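Local structure of glucose dehydrogenase (Serratia sp. FS14, 7CDY) at residues V94-L99 against K110-Q115; L63-A68 against V77-A82. The protein belongs to the glucose/sorbosone dehydrogenase family, a group of beta-propeller proteins, and carries a bound calcium ion in its structure. All coordinates share one frame; numbering follows the deposited sequence.

Contacts 1 and 2 belong to one antiparallel sheet: strands 76-84 and 90-99, consecutive in the chain, are neighbours in it and join the two pairings, whose centres lie about 8 Å apart. Contact 2 is buried, about 10 Å from the centre of the chain; contact 1, about 16 Å out, is only partly buried. Both contain a classic beta bulge: in contact 1 one backbone carbonyl takes two N-H groups, while in contact 2 Ser80 offers its carbonyl to Leu63 N and its hydroxyl to Glu64 N. Contact 2 adds valine-leucine packing and a carboxylate with several partners, contact 1 a lysine-tyrosine pair nearer the surface. The Tyr96 and Tyr78 rings touch, planes about 55° apart.

Contact 1: V94-L99 against K110-Q115; sequences VGYGRL and KVIFRQ
Val94 O is shared by two successive backbone N-H groups, those of Ile112 and Phe113, which both face Val94 in a classic beta bulge. The bond from Ile112 N is the shorter, at 2.8 Å to Val94 O, and the straighter (163° at the hydrogen); that from Phe113 N measures 3.2 Å to Val94 O. Both donors lie in the carbonyl plane. Val94 N answers with a bond to Phe113 O, and one further pair of bonds links Tyr96 and Lys110. Between these pairs the backbones come very close: Gly95 CA is 3.8 Å from Val111 CA and 3.0 Å from Lys110 O. With no CB at Gly95, the strands can approach this far.

The tyrosine and lysine side chains run side by side in the same direction. Each has CG between its backbone N and carbonyl carbon (chi1 70° in Tyr96, 64° in Lys110), and the extended lysine chain brings CE to 3.8 Å from Tyr96 OH. That hydroxyl is hydrogen-bonded to Glu166, while the ring makes a cation-pi contact with Arg76. Ile112 crosses the tyrosine at about a right angle, its CG2 branch 3.9 Å from Tyr96 CE2, while its other branch sits over the bulge, with CG1 3.5 Å from Val94 O. Farther along, Val94 CG2 meets the edge of the Phe113 ring, whose surroundings also include Ile139, Val161 and Leu163. On the outer strand, Val111 CG1 packs over one face of the Arg114 guanidinium, which is salt-bridged to Glu83.

The result is a bulged antiparallel pairing of strands 90-99 and 109-114, with Val94, Phe113, Tyr96 and Lys110 on one face and Ile112 packed against the tyrosine, consistent with a blade of the family's beta-propeller.

Contact 2: L63-A68 against V77-A82; sequences LEVLPA and VYLSFA
Backbone hydrogen bonds join Leu66 and Tyr78 in both directions, Leu66 N reaching Tyr78 O and Tyr78 N reaching Leu66 O. In the second the donor stands above the Leu66 carbonyl plane, 46° out of it, and so is not on a lone pair. Ser80 N binds Glu64 O at 3.0 Å, and the same oxygen takes a CA-H contact from Leu79. Beyond this the register slips: Leu63 and Glu64 both face Ser80, a classic beta bulge, with Leu63 N bonded to Ser80 O.

A side-chain hydroxyl completes the bulge. Held between its own backbone N and carbonyl carbon (chi1 74°), Ser80 OG turns to the opposing strand and accepts from Glu64 N at 3.0 Å, in a bond of 159° at the hydrogen. The Glu64 side chain bends away from Ser80, and its carboxylate meets Lys128 and Arg323 in salt bridges as well as Ser16 OG.

Apolar contacts occupy the face bearing Val65, Val77 and Leu79. Val65 CG2 presses on Val77 CG1 at 3.5 Å, and Leu79 CD2 comes to 3.8 Å from Val65 CB; Val65 and Val77 both pack on Leu27 of strand 26-30. On the face bearing Leu66 and Tyr78, the tyrosine ring takes Leu66 O and Ala68 CB at its edge, with CE1 3.9 Å from Ala68 CB.

The contact thus buries several polar side chains and supplies them with partners. Both carboxylate oxygens of Glu64 are gripped, and Tyr78 OH bonds to Ala165 O. The serine hydroxyl, besides accepting from Glu64 N, is bonded to Gly127 O, which ties the bulge to the backbone just before strand 129-131 while strands 62-67 and 76-84 stay paired across the irregularity.

Contact 1: V94-L99 against K110-Q115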
ATOM      1  N   VAL A  94      -7.732  10.300  -1.928  1.00  9.30           N
ATOM      2  CA  VAL A  94      -8.524   9.097  -1.710  1.00  9.11           C
ATOM      3  C   VAL A  94      -9.987   9.475  -1.887  1.00  8.16           C
ATOM      4  O   VAL A  94     -10.432  10.515  -1.373  1.00  8.99           O
ATOM      5  CB  VAL A  94      -8.271   8.510  -0.305  1.00  9.18           C
ATOM      6  CG1 VAL A  94      -9.136   7.274  -0.060  1.00 11.35           C
ATOM      7  CG2 VAL A  94      -6.783   8.174  -0.125  1.00 10.28           C
ATOM      8  N   GLY A  95     -10.734   8.657  -2.624  1.00  8.59           N
ATOM      9  CA  GLY A  95     -12.156   8.882  -2.780  1.00  9.57           C
ATOM     10  C   GLY A  95     -12.887   7.563  -2.891  1.00  8.85           C
ATOM     11  O   GLY A  95     -12.284   6.491  -2.815  1.00  9.96           O
ATOM     12  N   TYR A  96     -14.201   7.647  -3.099  1.00  8.81           N
ATOM     13  CA  TYR A  96     -14.959   6.445  -3.385  1.00  9.78           C
ATOM     14  C   TYR A  96     -16.087   6.758  -4.348  1.00 10.01           C
ATOM     15  O   TYR A  96     -16.526   7.905  -4.476  1.00 10.18           O
ATOM     16  CB  TYR A  96     -15.476   5.743  -2.122  1.00  9.53           C
ATOM     17  CG  TYR A  96     -16.577   6.461  -1.352  1.00  9.72           C
ATOM     18  CD1 TYR A  96     -17.898   6.461  -1.811  1.00  9.38           C
ATOM     19  CD2 TYR A  96     -16.307   7.078  -0.130  1.00 10.87           C
ATOM     20  CE1 TYR A  96     -18.918   7.090  -1.094  1.00 11.19           C
ATOM     21  CE2 TYR A  96     -17.320   7.713   0.596  1.00 11.29           C
ATOM     22  CZ  TYR A  96     -18.619   7.702   0.100  1.00 10.86           C
ATOM     23  OH  TYR A  96     -19.635   8.317   0.802  1.00 12.23           O
ATOM     24  N   GLY A  97     -16.522   5.713  -5.042  1.00  8.93           N
ATOM     25  CA  GLY A  97     -17.752   5.717  -5.808  1.00 10.04           C
ATOM     26  C   GLY A  97     -18.445   4.385  -5.650  1.00 10.51           C
ATOM     27  O   GLY A  97     -18.032   3.555  -4.830  1.00 11.15           O
ATOM     28  N   ARG A  98     -19.517   4.162  -6.406  1.00 10.82           N
ATOM     29  CA  ARG A  98     -20.240   2.901  -6.356  1.00 11.33           C
ATOM     30  C   ARG A  98     -20.062   2.183  -7.684  1.00 11.08           C
ATOM     31  O   ARG A  98     -20.355   2.755  -8.741  1.00 12.40           O
ATOM     32  CB  ARG A  98     -21.726   3.132  -6.081  1.00 11.03           C
ATOM     33  CG  ARG A  98     -22.509   1.844  -5.982  1.00 10.90           C
ATOM     34  CD  ARG A  98     -23.999   2.088  -5.771  1.00 11.59           C
ATOM     35  NE  ARG A  98     -24.725   0.833  -5.583  1.00 11.49           N
ATOM     36  CZ  ARG A  98     -25.225   0.097  -6.574  1.00 12.23           C
ATOM     37  NH1 ARG A  98     -25.041   0.470  -7.843  1.00 14.11           N
ATOM     38  NH2 ARG A  98     -25.878  -1.027  -6.293  1.00 13.95           N
ATOM     39  N   LEU A  99     -19.606   0.939  -7.635  1.00  9.93           N
ATOM     40  CA  LEU A  99     -19.506   0.165  -8.865  1.00 10.40           C
ATOM     41  C   LEU A  99     -20.911  -0.217  -9.320  1.00 13.12           C
ATOM     42  O   LEU A  99     -21.671  -0.833  -8.567  1.00 11.20           O
ATOM     43  CB  LEU A  99     -18.644  -1.079  -8.654  1.00 11.90           C
ATOM     44  CG  LEU A  99     -18.358  -1.907  -9.916  1.00 11.04           C
ATOM     45  CD1 LEU A  99     -17.631  -1.064 -10.947  1.00 13.65           C
ATOM     46  CD2 LEU A  99     -17.557  -3.154  -9.584  1.00 12.99           C
ATOM     47  N   LYS A 110     -16.177  10.580  -5.675  1.00 10.00           N
ATOM     48  CA  LYS A 110     -15.848  11.837  -5.015  1.00 12.87           C
ATOM     49  C   LYS A 110     -14.663  11.644  -4.080  1.00 10.79           C
ATOM     50  O   LYS A 110     -14.565  10.621  -3.404  1.00 11.41           O
ATOM     51  CB  LYS A 110     -17.033  12.387  -4.209  1.00 15.09           C
ATOM     52  CG  LYS A 110     -17.452  11.509  -3.042  1.00 23.66           C
ATOM     53  CD  LYS A 110     -18.503  12.179  -2.166  1.00 30.73           C
ATOM     54  CE  LYS A 110     -18.486  11.623  -0.742  1.00 21.01           C
ATOM     55  NZ  LYS A 110     -19.510  12.299   0.097  1.00 36.00           N
ATOM     56  N   VAL A 111     -13.782  12.645  -4.043  1.00 11.23           N
ATOM     57  CA  VAL A 111     -12.646  12.633  -3.129  1.00 10.64           C
ATOM     58  C   VAL A 111     -13.119  12.925  -1.711  1.00 11.21           C
ATOM     59  O   VAL A 111     -13.943  13.822  -1.476  1.00 12.91           O
ATOM     60  CB  VAL A 111     -11.614  13.670  -3.600  1.00 10.42           C
ATOM     61  CG1 VAL A 111     -10.544  13.927  -2.533  1.00 12.46           C
ATOM     62  CG2 VAL A 111     -10.976  13.217  -4.906  1.00 13.39           C
ATOM     63  N   ILE A 112     -12.590  12.174  -0.752  1.00 10.09           N
ATOM     64  CA  ILE A 112     -12.899  12.358   0.662  1.00 11.55           C
ATOM     65  C   ILE A 112     -11.691  12.784   1.479  1.00 11.33           C
ATOM     66  O   ILE A 112     -11.855  13.154   2.653  1.00 12.72           O
ATOM     67  CB  ILE A 112     -13.542  11.098   1.284  1.00 11.53           C
ATOM     68  CG1 ILE A 112     -12.534   9.939   1.325  1.00 13.83           C
ATOM     69  CG2 ILE A 112     -14.819  10.718   0.527  1.00 13.02           C
ATOM     70  CD1 ILE A 112     -12.997   8.736   2.140  1.00 14.34           C
ATOM     71  N   PHE A 113     -10.484  12.708   0.924  1.00  9.90           N
ATOM     72  CA  PHE A 113      -9.270  13.058   1.647  1.00  8.72           C
ATOM     73  C   PHE A 113      -8.196  13.430   0.638  1.00 10.41           C
ATOM     74  O   PHE A 113      -8.027  12.740  -0.377  1.00 10.56           O
ATOM     75  CB  PHE A 113      -8.779  11.893   2.516  1.00 11.72           C
ATOM     76  CG  PHE A 113      -7.385  12.102   3.049  1.00 10.36           C
ATOM     77  CD1 PHE A 113      -7.172  12.894   4.170  1.00 11.98           C
ATOM     78  CD2 PHE A 113      -6.283  11.556   2.395  1.00 11.47           C
ATOM     79  CE1 PHE A 113      -5.890  13.133   4.644  1.00 11.20           C
ATOM     80  CE2 PHE A 113      -5.000  11.787   2.866  1.00 12.18           C
ATOM     81  CZ  PHE A 113      -4.809  12.565   3.997  1.00 11.93           C
ATOM     82  N   ARG A 114      -7.439  14.479   0.952  1.00  9.94           N
ATOM     83  CA  ARG A 114      -6.323  14.908   0.123  1.00 12.09           C
ATOM     84  C   ARG A 114      -5.112  15.140   0.998  1.00 10.44           C
ATOM     85  O   ARG A 114      -5.199  15.823   2.023  1.00 12.44           O
ATOM     86  CB  ARG A 114      -6.626  16.241  -0.557  1.00 13.88           C
ATOM     87  CG  ARG A 114      -7.657  16.168  -1.611  1.00 18.35           C
ATOM     88  CD  ARG A 114      -7.679  17.458  -2.399  1.00 14.86           C
ATOM     89  NE  ARG A 114      -8.385  17.223  -3.639  1.00 17.10           N
ATOM     90  CZ  ARG A 114      -9.704  17.261  -3.760  1.00 17.11           C
ATOM     91  NH1 ARG A 114     -10.465  17.555  -2.706  1.00 19.54           N
ATOM     92  NH2 ARG A 114     -10.266  17.008  -4.927  1.00 19.36           N
ATOM     93  N   GLN A 115      -3.982  14.589   0.586  1.00 10.68           N
ATOM     94  CA  GLN A 115      -2.715  14.982   1.167  1.00  9.68           C
ATOM     95  C   GLN A 115      -2.479  16.464   0.897  1.00 10.50           C
ATOM     96  O   GLN A 115      -2.596  16.929  -0.244  1.00 12.54           O
ATOM     97  CB  GLN A 115      -1.627  14.156   0.495  1.00  9.71           C
ATOM     98  CG  GLN A 115      -0.234  14.423   1.007  1.00 12.05           C
ATOM     99  CD  GLN A 115       0.792  13.472   0.421  1.00 10.25           C
ATOM    100  OE1 GLN A 115       0.844  13.248  -0.796  1.00 10.76           O
ATOM    101  NE2 GLN A 115       1.607  12.897   1.287  1.00 11.07           N
TER

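Contact 2: L63-A68 against V77-A82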
ATOM      1  N   LEU A  63      -3.635   4.314  -8.085  1.00  8.23           N
ATOM      2  CA  LEU A  63      -2.917   3.485  -7.125  1.00  8.64           C
ATOM      3  C   LEU A  63      -3.827   2.397  -6.551  1.00  8.41           C
ATOM      4  O   LEU A  63      -4.101   1.416  -7.247  1.00  9.82           O
ATOM      5  CB  LEU A  63      -2.219   4.349  -6.068  1.00  9.30           C
ATOM      6  CG  LEU A  63      -1.302   5.421  -6.688  1.00  8.56           C
ATOM      7  CD1 LEU A  63      -0.801   6.400  -5.634  1.00 11.06           C
ATOM      8  CD2 LEU A  63      -0.126   4.824  -7.472  1.00 10.37           C
ATOM      9  N   GLU A  64      -4.294   2.521  -5.307  1.00  8.33           N
ATOM     10  CA  GLU A  64      -5.019   1.428  -4.667  1.00  7.96           C
ATOM     11  C   GLU A  64      -6.477   1.374  -5.105  1.00  8.03           C
ATOM     12  O   GLU A  64      -7.126   2.409  -5.274  1.00  9.02           O
ATOM     13  CB  GLU A  64      -4.981   1.582  -3.138  1.00  8.81           C
ATOM     14  CG  GLU A  64      -5.371   0.325  -2.351  1.00  9.97           C
ATOM     15  CD  GLU A  64      -4.186  -0.577  -2.097  1.00 10.69           C
ATOM     16  OE1 GLU A  64      -3.551  -1.046  -3.073  1.00 11.94           O
ATOM     17  OE2 GLU A  64      -3.855  -0.811  -0.913  1.00 12.03           O
ATOM     18  N   VAL A  65      -7.004   0.155  -5.219  1.00  8.68           N
ATOM     19  CA  VAL A  65      -8.441  -0.093  -5.280  1.00  9.31           C
ATOM     20  C   VAL A  65      -8.820  -0.930  -4.065  1.00  8.18           C
ATOM     21  O   VAL A  65      -8.171  -1.938  -3.767  1.00 10.34           O
ATOM     22  CB  VAL A  65      -8.865  -0.760  -6.605  1.00  8.68           C
ATOM     23  CG1 VAL A  65      -8.129  -2.086  -6.866  1.00 10.79           C
ATOM     24  CG2 VAL A  65     -10.378  -0.969  -6.633  1.00 11.02           C
ATOM     25  N   LEU A  66      -9.855  -0.497  -3.345  1.00  8.19           N
ATOM     26  CA  LEU A  66     -10.289  -1.186  -2.131  1.00  9.87           C
ATOM     27  C   LEU A  66     -11.806  -1.130  -2.001  1.00  9.58           C
ATOM     28  O   LEU A  66     -12.370  -0.093  -1.611  1.00  8.94           O
ATOM     29  CB  LEU A  66      -9.608  -0.610  -0.891  1.00 10.25           C
ATOM     30  CG  LEU A  66      -9.961  -1.262   0.452  1.00 10.88           C
ATOM     31  CD1 LEU A  66      -9.801  -2.765   0.388  1.00 12.19           C
ATOM     32  CD2 LEU A  66      -9.109  -0.695   1.591  1.00 13.08           C
ATOM     33  N   PRO A  67     -12.494  -2.223  -2.308  1.00  9.22           N
ATOM     34  CA  PRO A  67     -13.923  -2.308  -2.001  1.00 10.08           C
ATOM     35  C   PRO A  67     -14.163  -2.097  -0.518  1.00 11.52           C
ATOM     36  O   PRO A  67     -13.350  -2.460   0.335  1.00 10.45           O
ATOM     37  CB  PRO A  67     -14.284  -3.737  -2.413  1.00 11.03           C
ATOM     38  CG  PRO A  67     -13.236  -4.104  -3.436  1.00 11.16           C
ATOM     39  CD  PRO A  67     -11.995  -3.429  -2.972  1.00 10.28           C
ATOM     40  N   ALA A  68     -15.285  -1.465  -0.210  1.00 10.19           N
ATOM     41  CA  ALA A  68     -15.671  -1.310   1.183  1.00  9.60           C
ATOM     42  C   ALA A  68     -15.889  -2.686   1.814  1.00 10.43           C
ATOM     43  O   ALA A  68     -16.211  -3.659   1.114  1.00 11.08           O
ATOM     44  CB  ALA A  68     -16.965  -0.498   1.276  1.00 11.00           C
ATOM     45  N   VAL A  77     -16.566   1.362  -3.737  1.00  8.66           N
ATOM     46  CA  VAL A  77     -15.172   1.099  -4.088  1.00  9.08           C
ATOM     47  C   VAL A  77     -14.367   2.359  -3.800  1.00  8.55           C
ATOM     48  O   VAL A  77     -14.657   3.426  -4.354  1.00  9.36           O
ATOM     49  CB  VAL A  77     -15.010   0.684  -5.560  1.00  9.57           C
ATOM     50  CG1 VAL A  77     -13.529   0.463  -5.876  1.00 10.26           C
ATOM     51  CG2 VAL A  77     -15.802  -0.587  -5.827  1.00 11.08           C
ATOM     52  N   TYR A  78     -13.359   2.231  -2.933  1.00  8.16           N
ATOM     53  CA  TYR A  78     -12.408   3.304  -2.665  1.00  8.34           C
ATOM     54  C   TYR A  78     -11.227   3.214  -3.626  1.00  7.38           C
ATOM     55  O   TYR A  78     -10.798   2.114  -4.011  1.00  9.10           O
ATOM     56  CB  TYR A  78     -11.881   3.202  -1.225  1.00  7.96           C
ATOM     57  CG  TYR A  78     -12.929   3.461  -0.161  1.00  9.17           C
ATOM     58  CD1 TYR A  78     -13.874   2.492   0.152  1.00 10.14           C
ATOM     59  CD2 TYR A  78     -12.969   4.673   0.526  1.00  9.15           C
ATOM     60  CE1 TYR A  78     -14.855   2.730   1.116  1.00  9.69           C
ATOM     61  CE2 TYR A  78     -13.944   4.917   1.499  1.00  9.97           C
ATOM     62  CZ  TYR A  78     -14.868   3.935   1.786  1.00  9.45           C
ATOM     63  OH  TYR A  78     -15.844   4.162   2.742  1.00 11.11           O
ATOM     64  N   LEU A  79     -10.695   4.381  -4.008  1.00  8.23           N
ATOM     65  CA  LEU A  79      -9.488   4.467  -4.827  1.00  8.39           C
ATOM     66  C   LEU A  79      -8.542   5.479  -4.214  1.00  8.16           C
ATOM     67  O   LEU A  79      -8.979   6.513  -3.700  1.00  9.01           O
ATOM     68  CB  LEU A  79      -9.805   4.945  -6.256  1.00  9.42           C
ATOM     69  CG  LEU A  79     -10.723   4.090  -7.120  1.00  8.66           C
ATOM     70  CD1 LEU A  79     -11.069   4.838  -8.415  1.00 11.59           C
ATOM     71  CD2 LEU A  79     -10.078   2.748  -7.434  1.00 10.39           C
ATOM     72  N   SER A  80      -7.248   5.199  -4.287  1.00  8.85           N
ATOM     73  CA  SER A  80      -6.243   6.217  -4.042  1.00  7.40           C
ATOM     74  C   SER A  80      -5.522   6.521  -5.349  1.00  7.76           C
ATOM     75  O   SER A  80      -5.461   5.672  -6.252  1.00  8.64           O
ATOM     76  CB  SER A  80      -5.269   5.806  -2.938  1.00  7.51           C
ATOM     77  OG  SER A  80      -4.381   4.812  -3.417  1.00  8.06           O
ATOM     78  N   PHE A  81      -5.012   7.747  -5.473  1.00  7.63           N
ATOM     79  CA  PHE A  81      -4.378   8.173  -6.717  1.00  7.75           C
ATOM     80  C   PHE A  81      -3.537   9.412  -6.476  1.00  9.10           C
ATOM     81  O   PHE A  81      -3.736  10.150  -5.511  1.00  9.47           O
ATOM     82  CB  PHE A  81      -5.395   8.410  -7.849  1.00  9.30           C
ATOM     83  CG  PHE A  81      -6.445   9.483  -7.554  1.00  9.18           C
ATOM     84  CD1 PHE A  81      -7.519   9.224  -6.703  1.00  9.94           C
ATOM     85  CD2 PHE A  81      -6.375  10.733  -8.172  1.00  9.60           C
ATOM     86  CE1 PHE A  81      -8.492  10.199  -6.462  1.00 10.21           C
ATOM     87  CE2 PHE A  81      -7.349  11.713  -7.939  1.00  9.36           C
ATOM     88  CZ  PHE A  81      -8.398  11.441  -7.082  1.00  9.62           C
ATOM     89  N   ALA A  82      -2.576   9.628  -7.369  1.00  8.47           N
ATOM     90  CA  ALA A  82      -1.863  10.895  -7.388  1.00 10.00           C
ATOM     91  C   ALA A  82      -2.729  11.913  -8.115  1.00  9.43           C
ATOM     92  O   ALA A  82      -3.234  11.637  -9.211  1.00  9.37           O
ATOM     93  CB  ALA A  82      -0.533  10.724  -8.117  1.00  9.40           C
TER